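Local coordinates for CheC domain protein (Shewanella loihica PV-4, PDB 3IIC), which belongs to the CheX branch of the CheC-like family and probably acts in chemotaxis as a phosphatase of the phosphorylated response regulator CheY, at residues P9-L14 / M138-I143; A22-K27 / I67-N72; G56-T61 / M96-A101; I60-T65 / D88-L93; H125-K130 / Y148-F153. All blocks are in the same frame, centred on the assembly; numbering follows the deposited sequence.

Interaction 1: residues P9-L14 / M138-I143; sequences PFLDSL and MPFSSI
Leu14 and Phe140 are brought together by complementary torsions: Leu14 sends CG anti to the backbone N (chi1 -178°), whereas Phe140 swings its ring to the N side, anti to the carbonyl carbon (chi1 -78°). The two side chains come from opposite directions, and Leu14 CD2 settles over one face of the Phe140 ring, 4.0 Å from the centroid and 28° off the normal, a CH-pi contact. Leu11, one turn earlier on the helix, reaches the same ring differently, with Leu11 CD2 lying at its edge, 4.3 Å from Phe140 CE2. The segments belong to helix 4-22 and strand 134-141, so this is helix-on-sheet packing in an alpha/beta layered fold, the strand being a neighbour of 147-154 in the antiparallel sheet. Ile149 of that neighbouring strand also touches Leu11 and Phe140, carrying the apolar layer onward. The other methyl of Leu11 meets selenomethionine Met138, whose side chain crosses it at about a right angle, with Leu11 CD1 and Met138 SE 3.7 Å apart. Away from the sheet contact, Ser13 OG turns back on its own helix and bonds Pro9 O at 2.8 Å, on the face of that carbonyl opposite Ser13 N.

Interaction 2: residues A22-K27 / I67-N72; sequences ANMELK and ILEIMN
Glu69, whose CG methylene touches Met24, has both of its carboxylate oxygens engaged on its own helix. Asn72 ND2 donates to Glu69 OE1 over 3.3 Å, a fairly straight bond (158°) that arrives from above the carboxylate plane while lying close to the amide plane of Asn72. Glu69 OE2 makes a salt bridge with Lys73, and the chain is bent at chi2 to bring the acid alongside these partners. The aliphatic part of the residue is thereby left to face the loop 22-27, where selenomethionine Met24 puts its methyl: Met24 CE lies 3.9 Å from Glu69 CG. The same methyl presses harder on the next residue, with Met24 CE only 3.5 Å from Ile70 CG1, the two side chains crossing at about a right angle. Bends at chi2 and chi3 curl the Met24 chain so that its methyl end makes the closest approach, with CG lying a little farther from the same Ile70 CG1. Ile70 uses its other branch on Ala22, holding CG2 3.9 Å from Ala22 CB. An alanine in place of Glu69 would strip away both bonding oxygens and the methylene, and is likely to leave the Asn72 amide and the Lys73 ammonium without these mates and a gap beside Met24 CE. Asn23 leaves helix 4-22 with positive phi (53°), and the contact is that of a helix-to-strand connection, leading into strand 27-28, laid against helix 64-75 in the CheX fold.

Interaction 3: residues G56-T61 / M96-A101; sequences GSLSIT and MVTGGA
This is a buried helix-on-sheet contact of the CheX-type fold, in which the long helix 84-107 packs on strand 54-62 of the antiparallel sheet. In CheX relatives a long helix of this kind carries the phosphatase signature, which makes a similar role for this helix likely, though these contacts are apolar. Alternation along the strand sends Leu58 and Ile60 to the helix, while the hydroxyl residues Ser57, Ser59 and Thr61 point from the other face, where Ser57 also packs on Thr116 of the second subunit. Ile60 and Val97 reach toward each other, tip to tip. Because Ile60 carries CG1 anti to its carbonyl carbon (chi1 -54°) and extends it further at chi2, its CD1 methyl arrives squarely at the Val97 isopropyl group: Ile60 CD1 is 3.7 Å from Val97 CG2 and 3.9 Å from Val97 CG1, so it sits against both branches. Leu14 of helix 4-22 backs Val97, which places the valine between a second helix and the sheet. Nearer the start of the strand Leu58 meets the next helix residue, Thr98, the two side chains sliding past each other in opposite directions. Phe10 also packs on Leu58 from helix 4-22, while Ile47 of strand 43-51 touches both Leu58 and Thr98. The threonine hydroxyl is spent inside its own helix, bonded to Thr94 O, and what it offers the strand is van der Waals contact alone, with Leu58 CD2 at 3.8 Å from Thr98 OG1.

Interaction 4: residues I60-T65 / D88-L93; sequences ITFEET and DLVGEL
Leu93 drives its forked end into a hollow between Ile60 and Phe62 on strand 54-62, as helix 84-107 packs on the sheet of this alpha/beta fold. The axes of the short pieces 60-62 and 88-93 run roughly counter to each other, 10.0 Å apart at closest and at 146°. The hollow exists because Ile60 and Phe62, with Thr61 between them, rise from the same face of the strand. Leu93 places one prong in it: CD2 lies 3.5 Å from Ile60 CD1 and also meets the Phe62 ring in plane at its edge, 3.8 Å from Phe62 CZ. The second prong, CD1, straddles the end of the ring obliquely, 3.6 Å from Phe62 CZ, so that the outermost carbon of the phenylalanine is held in the fork of the leucine. That fork is presented to the strand by a first torsion that sets Leu93 CG anti to the backbone N (chi1 168°). Leu18 and Met21 of helix 4-22 touch the leucine as well. Along the ring, other bumps complete the fit, with Ile67 and Ile70 of helix 64-75 and Val43 of strand 43-51 all packing on Phe62, which thus lies where two helices meet the sheet. Toward the start of helix 84-107, Asp88 makes a salt bridge with Lys130 of the second subunit. One turn before Leu93, the side chain of Val90 comes more loosely and obliquely to the base of the ring, its CG2 methyl 4.4 Å from Phe62 CD1.

Interaction 5: residues H125-K130 / Y148-F153; sequences HTIAHK and YIEICF
The His129 imidazole and the Glu150 carboxylate are stacked, their planes 22° apart, with the chain of Glu150 lying across one face of the ring. Glu150 CG is the atom over that face, 3.7 Å from the centroid and 17° off the normal, a CH-pi contact offset toward the rim. The acid beyond it is closer still, Glu150 CD standing 3.2 Å from His129 CD2, a tight fit. Cys152 adds its CB obliquely, 3.5 Å from His129 ND1. In the ring's own hydrogen bonds ND1 pairs with the Ser57 hydroxyl and NE2 with that of Ser59, which fixes its rotation. Strand 125-129 is laid over the face of the antiparallel sheet at strand 147-154, running nearly parallel to it at 15°, and it pairs antiparallel with a strand of the second subunit, so that beta pairing runs across the dimer interface; Ile118 of that second subunit packs on the histidine. An alanine at His129 would probably leave Ser57 and Ser59 without these partners and open a gap above the Glu150 methylene. Water 1 bridges the other end of the contact, donating to Glu150 OE1 at 2.7 Å and to Ile127 O at 3.0 Å. Glu150 OE2 lies close to Asp36 OD2, and such like-charged neighbours may raise the proton affinity of one of the two acids.

How the interactions relate
Starting from the N terminus, helix 4-22 opens interaction 1, which closes only at strand 134-141 and so encloses interactions 2, 3 and 4. Interaction 2 follows, tying the loop after that helix to helix 64-75. Strand 54-62 lies within its loop and starts both interactions 3 and 4; these share Ile60 and Thr61, end on successive turns of helix 84-107, and cross interaction 2. Interaction 4 touches interaction 2 where Phe62 meets Ile70. Interaction 5 opens after interactions 2 to 4 have closed, crosses interaction 1, and adds strand 125-129 on the sheet's other face. Interactions 1, 3 and 4 thus join helices to the sheet, while interaction 5, like outer residues of interactions 3 and 4, reaches the second subunit.

Interaction 1: residues P9-L14 / M138-I143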
# COMPACT_ATOMS: atom_id res chain seq x y z
N PRO A 9 12.55 -11.69 -12.00
CA PRO A 9 12.48 -10.37 -12.65
C PRO A 9 12.28 -9.19 -11.67
O PRO A 9 12.88 -8.15 -11.87
CB PRO A 9 11.29 -10.51 -13.60
CG PRO A 9 11.38 -11.96 -14.02
CD PRO A 9 11.84 -12.71 -12.80
N PHE A 10 11.48 -9.39 -10.62
CA PHE A 10 11.30 -8.36 -9.58
C PHE A 10 12.58 -8.14 -8.78
O PHE A 10 12.95 -7.01 -8.51
CB PHE A 10 10.15 -8.71 -8.63
CG PHE A 10 8.79 -8.69 -9.28
CD1 PHE A 10 8.12 -7.49 -9.50
CD2 PHE A 10 8.19 -9.89 -9.69
CE1 PHE A 10 6.87 -7.47 -10.12
CE2 PHE A 10 6.94 -9.88 -10.29
CZ PHE A 10 6.27 -8.68 -10.52
N LEU A 11 13.27 -9.23 -8.43
CA LEU A 11 14.54 -9.16 -7.66
C LEU A 11 15.67 -8.48 -8.46
O LEU A 11 16.37 -7.60 -7.95
CB LEU A 11 14.96 -10.56 -7.17
CG LEU A 11 13.94 -11.34 -6.30
CD1 LEU A 11 14.61 -12.60 -5.74
CD2 LEU A 11 13.31 -10.50 -5.14
N ASP A 12 15.83 -8.91 -9.72
CA ASP A 12 16.80 -8.33 -10.64
C ASP A 12 16.58 -6.81 -10.88
O ASP A 12 17.54 -6.08 -10.99
CB ASP A 12 16.75 -9.03 -12.00
CG ASP A 12 17.19 -10.50 -11.98
OD1 ASP A 12 17.89 -10.98 -11.05
OD2 ASP A 12 16.83 -11.18 -12.96
N SER A 13 15.32 -6.38 -11.01
CA SER A 13 14.97 -4.97 -11.26
C SER A 13 15.34 -4.11 -10.09
O SER A 13 15.78 -2.99 -10.30
CB SER A 13 13.48 -4.76 -11.55
OG SER A 13 13.08 -5.50 -12.66
N LEU A 14 15.08 -4.62 -8.87
CA LEU A 14 15.47 -3.98 -7.65
C LEU A 14 16.98 -3.68 -7.64
O LEU A 14 17.36 -2.54 -7.44
CB LEU A 14 15.07 -4.79 -6.42
CG LEU A 14 15.40 -4.14 -5.05
CD1 LEU A 14 14.73 -2.79 -4.93
CD2 LEU A 14 15.03 -5.07 -3.88
N MSE A 138 12.06 -11.00 0.77
CA MSE A 138 13.50 -11.12 0.65
C MSE A 138 14.25 -9.91 1.22
O MSE A 138 14.00 -8.80 0.77
CB MSE A 138 13.92 -11.30 -0.80
CG MSE A 138 15.46 -11.39 -0.90
SE MSE A 138 16.12 -12.28 -2.41
CE MSE A 138 15.53 -14.05 -1.96
N PRO A 139 15.21 -10.14 2.15
CA PRO A 139 16.05 -9.07 2.65
C PRO A 139 17.22 -8.78 1.71
O PRO A 139 17.73 -9.68 1.03
CB PRO A 139 16.57 -9.63 3.97
CG PRO A 139 16.66 -11.02 3.74
CD PRO A 139 15.54 -11.41 2.82
N PHE A 140 17.61 -7.52 1.67
CA PHE A 140 18.74 -7.03 0.90
C PHE A 140 19.55 -6.14 1.85
O PHE A 140 19.06 -5.10 2.26
CB PHE A 140 18.25 -6.28 -0.31
CG PHE A 140 17.79 -7.18 -1.43
CD1 PHE A 140 18.71 -7.66 -2.36
CD2 PHE A 140 16.45 -7.56 -1.55
CE1 PHE A 140 18.30 -8.50 -3.41
CE2 PHE A 140 16.04 -8.39 -2.60
CZ PHE A 140 16.96 -8.86 -3.52
N SER A 141 20.76 -6.57 2.21
CA SER A 141 21.58 -5.89 3.24
C SER A 141 22.80 -5.13 2.72
O SER A 141 23.25 -5.34 1.60
CB SER A 141 22.04 -6.91 4.27
OG SER A 141 22.81 -7.94 3.65
N SER A 142 23.29 -4.23 3.58
CA SER A 142 24.50 -3.45 3.35
C SER A 142 24.99 -2.82 4.65
O SER A 142 24.30 -2.81 5.65
CB SER A 142 24.26 -2.32 2.34
OG SER A 142 23.42 -1.31 2.88
N ILE A 143 26.18 -2.23 4.58
CA ILE A 143 26.75 -1.47 5.70
C ILE A 143 25.87 -0.25 6.14
O ILE A 143 26.04 0.26 7.25
CB ILE A 143 28.24 -1.06 5.41
CG1 ILE A 143 28.35 -0.05 4.24
CG2 ILE A 143 29.11 -2.31 5.14
CD1 ILE A 143 29.79 0.35 3.88

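Interaction 2: residues A22-K27 / I67-N72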
# COMPACT_ATOMS: atom_id res chain seq x y z
N ALA A 22 21.94 5.07 -7.71
CA ALA A 22 22.96 5.46 -6.73
C ALA A 22 24.20 4.58 -6.64
O ALA A 22 24.97 4.73 -5.67
CB ALA A 22 22.29 5.49 -5.36
N ASN A 23 24.41 3.70 -7.63
CA ASN A 23 25.52 2.75 -7.65
C ASN A 23 25.59 1.92 -6.35
O ASN A 23 26.66 1.63 -5.83
CB ASN A 23 26.82 3.52 -7.92
CG ASN A 23 27.94 2.64 -8.40
OD1 ASN A 23 27.74 1.49 -8.81
ND2 ASN A 23 29.15 3.16 -8.34
N MSE A 24 24.43 1.54 -5.85
CA MSE A 24 24.26 0.87 -4.55
C MSE A 24 24.03 -0.61 -4.85
O MSE A 24 23.09 -0.97 -5.57
CB MSE A 24 23.05 1.52 -3.85
CG MSE A 24 22.58 0.96 -2.49
SE MSE A 24 23.74 1.42 -1.01
CE MSE A 24 23.32 3.31 -0.90
N GLU A 25 24.92 -1.46 -4.34
CA GLU A 25 24.81 -2.92 -4.44
C GLU A 25 24.43 -3.44 -3.05
O GLU A 25 25.12 -3.18 -2.08
CB GLU A 25 26.11 -3.54 -4.94
CG GLU A 25 26.34 -3.21 -6.43
CD GLU A 25 27.67 -3.66 -7.00
OE1 GLU A 25 28.35 -4.56 -6.42
OE2 GLU A 25 28.03 -3.09 -8.06
N LEU A 26 23.28 -4.10 -2.95
CA LEU A 26 22.81 -4.73 -1.73
C LEU A 26 23.00 -6.24 -1.89
O LEU A 26 22.96 -6.76 -3.01
CB LEU A 26 21.34 -4.39 -1.49
CG LEU A 26 20.97 -2.91 -1.40
CD1 LEU A 26 19.46 -2.75 -1.21
CD2 LEU A 26 21.75 -2.21 -0.28
N LYS A 27 23.22 -6.94 -0.77
CA LYS A 27 23.42 -8.39 -0.75
C LYS A 27 22.09 -9.10 -0.41
O LYS A 27 21.50 -8.81 0.62
CB LYS A 27 24.52 -8.75 0.27
CG LYS A 27 24.80 -10.25 0.46
CD LYS A 27 26.06 -10.50 1.31
CE LYS A 27 26.30 -12.00 1.56
N ILE A 67 17.97 4.38 3.10
CA ILE A 67 17.35 5.28 2.12
C ILE A 67 17.97 6.66 2.15
O ILE A 67 18.10 7.28 1.09
CB ILE A 67 15.79 5.35 2.24
CG1 ILE A 67 15.18 5.96 0.98
CG2 ILE A 67 15.34 6.06 3.55
CD1 ILE A 67 15.48 5.17 -0.32
N LEU A 68 18.38 7.14 3.34
CA LEU A 68 19.09 8.43 3.44
C LEU A 68 20.50 8.35 2.81
O LEU A 68 20.96 9.34 2.27
CB LEU A 68 19.07 8.99 4.89
CG LEU A 68 17.67 9.25 5.51
CD1 LEU A 68 17.74 9.96 6.90
CD2 LEU A 68 16.80 10.07 4.56
N GLU A 69 21.18 7.20 2.88
CA GLU A 69 22.48 7.03 2.20
C GLU A 69 22.30 6.99 0.67
O GLU A 69 23.13 7.56 -0.07
CB GLU A 69 23.22 5.78 2.67
CG GLU A 69 24.62 5.62 2.01
CD GLU A 69 25.60 6.76 2.30
OE1 GLU A 69 25.40 7.49 3.29
OE2 GLU A 69 26.57 6.90 1.52
N ILE A 70 21.25 6.29 0.21
CA ILE A 70 20.91 6.27 -1.21
C ILE A 70 20.78 7.74 -1.68
O ILE A 70 21.42 8.12 -2.66
CB ILE A 70 19.62 5.43 -1.53
CG1 ILE A 70 19.89 3.93 -1.37
CG2 ILE A 70 19.18 5.69 -2.99
CD1 ILE A 70 18.65 2.98 -1.45
N MSE A 71 19.99 8.54 -0.95
CA MSE A 71 19.84 10.00 -1.21
C MSE A 71 21.20 10.73 -1.22
O MSE A 71 21.47 11.54 -2.11
CB MSE A 71 18.96 10.66 -0.15
CG MSE A 71 17.49 10.21 -0.08
SE MSE A 71 16.42 11.01 -1.39
CE MSE A 71 16.79 12.93 -0.98
N ASN A 72 22.05 10.41 -0.25
CA ASN A 72 23.38 10.99 -0.11
C ASN A 72 24.32 10.69 -1.30
O ASN A 72 25.05 11.57 -1.73
CB ASN A 72 24.01 10.51 1.22
CG ASN A 72 25.33 11.18 1.55
OD1 ASN A 72 25.50 12.38 1.36
ND2 ASN A 72 26.27 10.41 2.07

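Interaction 3: residues G56-T61 / M96-A101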
# COMPACT_ATOMS: atom_id res chain seq x y z
N GLY A 56 -2.16 -9.30 -7.68
CA GLY A 56 -0.97 -9.31 -6.84
C GLY A 56 -0.58 -7.98 -6.26
O GLY A 56 -1.27 -6.96 -6.46
N SER A 57 0.54 -8.01 -5.57
CA SER A 57 1.05 -6.83 -4.88
C SER A 57 2.53 -6.90 -4.60
O SER A 57 3.10 -7.98 -4.43
CB SER A 57 0.26 -6.62 -3.56
OG SER A 57 0.22 -7.81 -2.77
N LEU A 58 3.17 -5.74 -4.63
CA LEU A 58 4.58 -5.60 -4.37
C LEU A 58 4.84 -4.49 -3.33
O LEU A 58 4.18 -3.47 -3.35
CB LEU A 58 5.33 -5.35 -5.67
CG LEU A 58 6.83 -5.07 -5.60
CD1 LEU A 58 7.53 -5.67 -6.81
CD2 LEU A 58 7.10 -3.59 -5.53
N SER A 59 5.77 -4.73 -2.40
CA SER A 59 6.22 -3.69 -1.47
C SER A 59 7.74 -3.73 -1.37
O SER A 59 8.34 -4.79 -1.49
CB SER A 59 5.56 -3.79 -0.09
OG SER A 59 5.84 -5.00 0.57
N ILE A 60 8.35 -2.56 -1.25
CA ILE A 60 9.79 -2.41 -1.07
C ILE A 60 9.92 -1.47 0.16
O ILE A 60 9.48 -0.33 0.09
CB ILE A 60 10.53 -1.76 -2.28
CG1 ILE A 60 10.26 -2.51 -3.62
CG2 ILE A 60 12.01 -1.70 -1.97
CD1 ILE A 60 10.82 -1.80 -4.88
N THR A 61 10.52 -1.98 1.23
CA THR A 61 10.68 -1.28 2.50
C THR A 61 12.16 -1.03 2.78
O THR A 61 12.98 -1.93 2.58
CB THR A 61 10.10 -2.16 3.63
OG1 THR A 61 8.71 -2.33 3.40
CG2 THR A 61 10.32 -1.54 5.01
N MSE A 96 9.70 1.97 -11.02
CA MSE A 96 10.79 1.52 -11.89
C MSE A 96 11.08 0.03 -11.73
O MSE A 96 11.25 -0.66 -12.73
CB MSE A 96 12.05 2.37 -11.70
CG MSE A 96 11.88 3.82 -12.11
SE MSE A 96 11.18 4.14 -13.91
CE MSE A 96 9.27 4.16 -13.66
N VAL A 97 11.09 -0.45 -10.48
CA VAL A 97 11.27 -1.87 -10.18
C VAL A 97 10.12 -2.69 -10.79
O VAL A 97 10.37 -3.65 -11.54
CB VAL A 97 11.41 -2.15 -8.63
CG1 VAL A 97 11.35 -3.63 -8.33
CG2 VAL A 97 12.71 -1.53 -8.06
N THR A 98 8.88 -2.29 -10.51
CA THR A 98 7.68 -2.97 -11.03
C THR A 98 7.59 -2.95 -12.59
O THR A 98 7.36 -4.00 -13.22
CB THR A 98 6.37 -2.40 -10.40
OG1 THR A 98 6.59 -2.21 -9.00
CG2 THR A 98 5.22 -3.35 -10.59
N GLY A 99 7.79 -1.77 -13.19
CA GLY A 99 7.80 -1.59 -14.65
C GLY A 99 8.90 -2.40 -15.31
O GLY A 99 8.67 -3.01 -16.37
N GLY A 100 10.08 -2.44 -14.69
CA GLY A 100 11.21 -3.26 -15.16
C GLY A 100 10.86 -4.75 -15.15
O GLY A 100 11.18 -5.46 -16.09
N ALA A 101 10.22 -5.22 -14.07
CA ALA A 101 9.75 -6.61 -13.96
C ALA A 101 8.62 -6.90 -14.98
O ALA A 101 8.62 -7.96 -15.63
CB ALA A 101 9.30 -6.93 -12.53

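Interaction 4: residues I60-T65 / D88-L93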
# COMPACT_ATOMS: atom_id res chain seq x y z
N ILE A 60 8.35 -2.56 -1.25
CA ILE A 60 9.79 -2.41 -1.07
C ILE A 60 9.92 -1.47 0.16
O ILE A 60 9.48 -0.33 0.09
CB ILE A 60 10.53 -1.76 -2.28
CG1 ILE A 60 10.26 -2.51 -3.62
CG2 ILE A 60 12.01 -1.70 -1.97
CD1 ILE A 60 10.82 -1.80 -4.88
N THR A 61 10.52 -1.98 1.23
CA THR A 61 10.68 -1.28 2.50
C THR A 61 12.16 -1.03 2.78
O THR A 61 12.98 -1.93 2.58
CB THR A 61 10.10 -2.16 3.63
OG1 THR A 61 8.71 -2.33 3.40
CG2 THR A 61 10.32 -1.54 5.01
N PHE A 62 12.47 0.19 3.24
CA PHE A 62 13.84 0.60 3.62
C PHE A 62 13.94 1.01 5.07
O PHE A 62 13.03 1.64 5.60
CB PHE A 62 14.28 1.82 2.81
CG PHE A 62 14.38 1.57 1.35
CD1 PHE A 62 13.26 1.72 0.52
CD2 PHE A 62 15.58 1.16 0.79
CE1 PHE A 62 13.36 1.49 -0.86
CE2 PHE A 62 15.69 0.91 -0.59
CZ PHE A 62 14.58 1.08 -1.41
N GLU A 63 15.08 0.67 5.69
CA GLU A 63 15.46 1.23 7.01
C GLU A 63 15.87 2.67 6.71
O GLU A 63 16.35 2.95 5.60
CB GLU A 63 16.61 0.44 7.67
CG GLU A 63 16.17 -0.97 8.09
CD GLU A 63 17.26 -1.81 8.75
OE1 GLU A 63 18.47 -1.62 8.47
OE2 GLU A 63 16.90 -2.69 9.54
N GLU A 64 15.63 3.60 7.64
CA GLU A 64 15.95 5.00 7.42
C GLU A 64 17.41 5.25 6.97
O GLU A 64 17.63 5.96 6.01
CB GLU A 64 15.62 5.86 8.67
CG GLU A 64 16.01 7.35 8.48
CD GLU A 64 15.51 8.26 9.58
OE1 GLU A 64 16.33 9.04 10.09
OE2 GLU A 64 14.33 8.23 9.94
N THR A 65 18.39 4.66 7.66
CA THR A 65 19.81 4.89 7.34
C THR A 65 20.16 4.50 5.89
O THR A 65 20.96 5.18 5.26
CB THR A 65 20.78 4.15 8.31
OG1 THR A 65 20.42 2.77 8.34
CG2 THR A 65 20.71 4.73 9.74
N ASP A 88 9.07 10.85 -2.43
CA ASP A 88 9.03 10.91 -3.92
C ASP A 88 9.98 9.88 -4.58
O ASP A 88 9.64 9.28 -5.59
CB ASP A 88 9.39 12.28 -4.48
CG ASP A 88 8.32 13.32 -4.27
OD1 ASP A 88 7.16 13.03 -3.90
OD2 ASP A 88 8.68 14.47 -4.55
N LEU A 89 11.17 9.71 -3.99
CA LEU A 89 12.20 8.78 -4.52
C LEU A 89 11.79 7.30 -4.39
O LEU A 89 11.99 6.49 -5.32
CB LEU A 89 13.53 9.05 -3.80
CG LEU A 89 14.83 8.39 -4.25
CD1 LEU A 89 14.97 7.01 -3.74
CD2 LEU A 89 14.99 8.49 -5.76
N VAL A 90 11.21 6.97 -3.23
CA VAL A 90 10.72 5.64 -2.94
C VAL A 90 9.60 5.27 -3.92
O VAL A 90 9.61 4.16 -4.43
CB VAL A 90 10.34 5.48 -1.42
CG1 VAL A 90 9.62 4.16 -1.15
CG2 VAL A 90 11.62 5.62 -0.55
N GLY A 91 8.68 6.22 -4.22
CA GLY A 91 7.59 6.00 -5.21
C GLY A 91 8.12 5.73 -6.60
O GLY A 91 7.67 4.82 -7.29
N GLU A 92 9.10 6.54 -7.01
CA GLU A 92 9.79 6.36 -8.30
C GLU A 92 10.52 5.01 -8.36
O GLU A 92 10.38 4.28 -9.32
CB GLU A 92 10.78 7.50 -8.53
CG GLU A 92 11.59 7.37 -9.83
CD GLU A 92 12.57 8.51 -10.01
OE1 GLU A 92 12.34 9.57 -9.38
OE2 GLU A 92 13.56 8.35 -10.77
N LEU A 93 11.30 4.69 -7.34
CA LEU A 93 12.01 3.40 -7.27
C LEU A 93 11.01 2.24 -7.39
O LEU A 93 11.23 1.30 -8.20
CB LEU A 93 12.90 3.32 -6.01
CG LEU A 93 13.55 2.00 -5.53
CD1 LEU A 93 14.90 2.21 -4.83
CD2 LEU A 93 12.60 1.22 -4.63

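Interaction 5: residues H125-K130 / Y148-F153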
# COMPACT_ATOMS: atom_id res chain seq x y z
N HIS A 125 7.45 0.27 10.91
CA HIS A 125 6.16 -0.28 10.47
C HIS A 125 6.41 -1.64 9.83
O HIS A 125 7.55 -1.94 9.43
CB HIS A 125 5.38 0.67 9.52
CG HIS A 125 6.05 0.94 8.21
ND1 HIS A 125 6.82 2.05 7.97
CD2 HIS A 125 6.05 0.22 7.06
CE1 HIS A 125 7.26 2.01 6.73
NE2 HIS A 125 6.81 0.91 6.15
N THR A 126 5.35 -2.45 9.80
CA THR A 126 5.35 -3.78 9.19
C THR A 126 4.29 -3.80 8.13
O THR A 126 3.35 -2.97 8.13
CB THR A 126 5.09 -4.91 10.21
OG1 THR A 126 3.88 -4.65 10.93
CG2 THR A 126 6.28 -5.03 11.18
N ILE A 127 4.43 -4.78 7.24
CA ILE A 127 3.60 -4.93 6.03
C ILE A 127 3.07 -6.35 5.90
O ILE A 127 3.84 -7.30 5.99
CB ILE A 127 4.45 -4.58 4.77
CG1 ILE A 127 4.90 -3.11 4.85
CG2 ILE A 127 3.66 -4.86 3.45
CD1 ILE A 127 5.69 -2.64 3.67
N ALA A 128 1.74 -6.46 5.71
CA ALA A 128 1.04 -7.72 5.50
C ALA A 128 0.31 -7.64 4.16
O ALA A 128 -0.50 -6.74 3.96
CB ALA A 128 0.04 -7.98 6.62
N HIS A 129 0.64 -8.53 3.23
CA HIS A 129 -0.07 -8.63 1.94
C HIS A 129 -1.14 -9.65 2.22
O HIS A 129 -0.82 -10.78 2.50
CB HIS A 129 0.85 -9.13 0.84
CG HIS A 129 1.86 -8.14 0.41
ND1 HIS A 129 2.08 -7.85 -0.92
CD2 HIS A 129 2.70 -7.34 1.12
CE1 HIS A 129 3.06 -6.95 -1.01
NE2 HIS A 129 3.45 -6.63 0.22
N LYS A 130 -2.41 -9.25 2.18
CA LYS A 130 -3.52 -10.12 2.52
C LYS A 130 -4.06 -10.89 1.28
O LYS A 130 -4.97 -10.42 0.59
CB LYS A 130 -4.62 -9.32 3.25
CG LYS A 130 -4.13 -8.69 4.55
CD LYS A 130 -3.64 -9.73 5.59
CE LYS A 130 -3.39 -9.08 6.95
NZ LYS A 130 -2.84 -10.00 8.00
N TYR A 148 13.84 -4.54 2.22
CA TYR A 148 13.01 -5.76 2.08
C TYR A 148 12.09 -5.60 0.89
O TYR A 148 11.47 -4.54 0.76
CB TYR A 148 12.12 -5.98 3.29
CG TYR A 148 12.88 -6.24 4.54
CD1 TYR A 148 13.33 -7.53 4.85
CD2 TYR A 148 13.16 -5.19 5.44
CE1 TYR A 148 14.04 -7.78 6.04
CE2 TYR A 148 13.84 -5.43 6.62
CZ TYR A 148 14.28 -6.71 6.91
OH TYR A 148 14.97 -6.90 8.05
N ILE A 149 12.00 -6.62 0.03
CA ILE A 149 11.04 -6.62 -1.06
C ILE A 149 10.10 -7.79 -0.83
O ILE A 149 10.56 -8.91 -0.61
CB ILE A 149 11.69 -6.67 -2.47
CG1 ILE A 149 10.65 -6.44 -3.57
CG2 ILE A 149 12.44 -8.02 -2.73
CD1 ILE A 149 11.32 -6.14 -4.90
N GLU A 150 8.78 -7.52 -0.84
CA GLU A 150 7.77 -8.56 -0.77
C GLU A 150 6.95 -8.60 -2.07
O GLU A 150 6.46 -7.56 -2.52
CB GLU A 150 6.86 -8.42 0.46
CG GLU A 150 5.69 -9.43 0.52
CD GLU A 150 4.98 -9.51 1.87
OE1 GLU A 150 5.24 -8.69 2.80
OE2 GLU A 150 4.11 -10.40 1.98
N ILE A 151 6.85 -9.78 -2.67
CA ILE A 151 6.03 -10.01 -3.87
C ILE A 151 4.96 -11.05 -3.51
O ILE A 151 5.26 -12.10 -2.95
CB ILE A 151 6.84 -10.54 -5.13
CG1 ILE A 151 8.04 -9.62 -5.46
CG2 ILE A 151 5.88 -10.72 -6.36
CD1 ILE A 151 9.39 -10.09 -4.92
N CYS A 152 3.71 -10.74 -3.85
CA CYS A 152 2.58 -11.62 -3.57
C CYS A 152 1.69 -11.69 -4.81
O CYS A 152 1.41 -10.66 -5.44
CB CYS A 152 1.85 -11.05 -2.36
SG CYS A 152 0.50 -11.99 -1.85
N PHE A 153 1.27 -12.89 -5.19
CA PHE A 153 0.47 -13.08 -6.42
C PHE A 153 -0.43 -14.30 -6.31
O PHE A 153 -0.04 -15.29 -5.72
CB PHE A 153 1.42 -13.20 -7.63
CG PHE A 153 1.04 -12.29 -8.78
CD1 PHE A 153 0.13 -12.71 -9.76
CD2 PHE A 153 1.59 -11.00 -8.86
CE1 PHE A 153 -0.24 -11.85 -10.81
CE2 PHE A 153 1.22 -10.12 -9.91
CZ PHE A 153 0.31 -10.55 -10.89
O HOH W 1 6.60 -7.92 5.04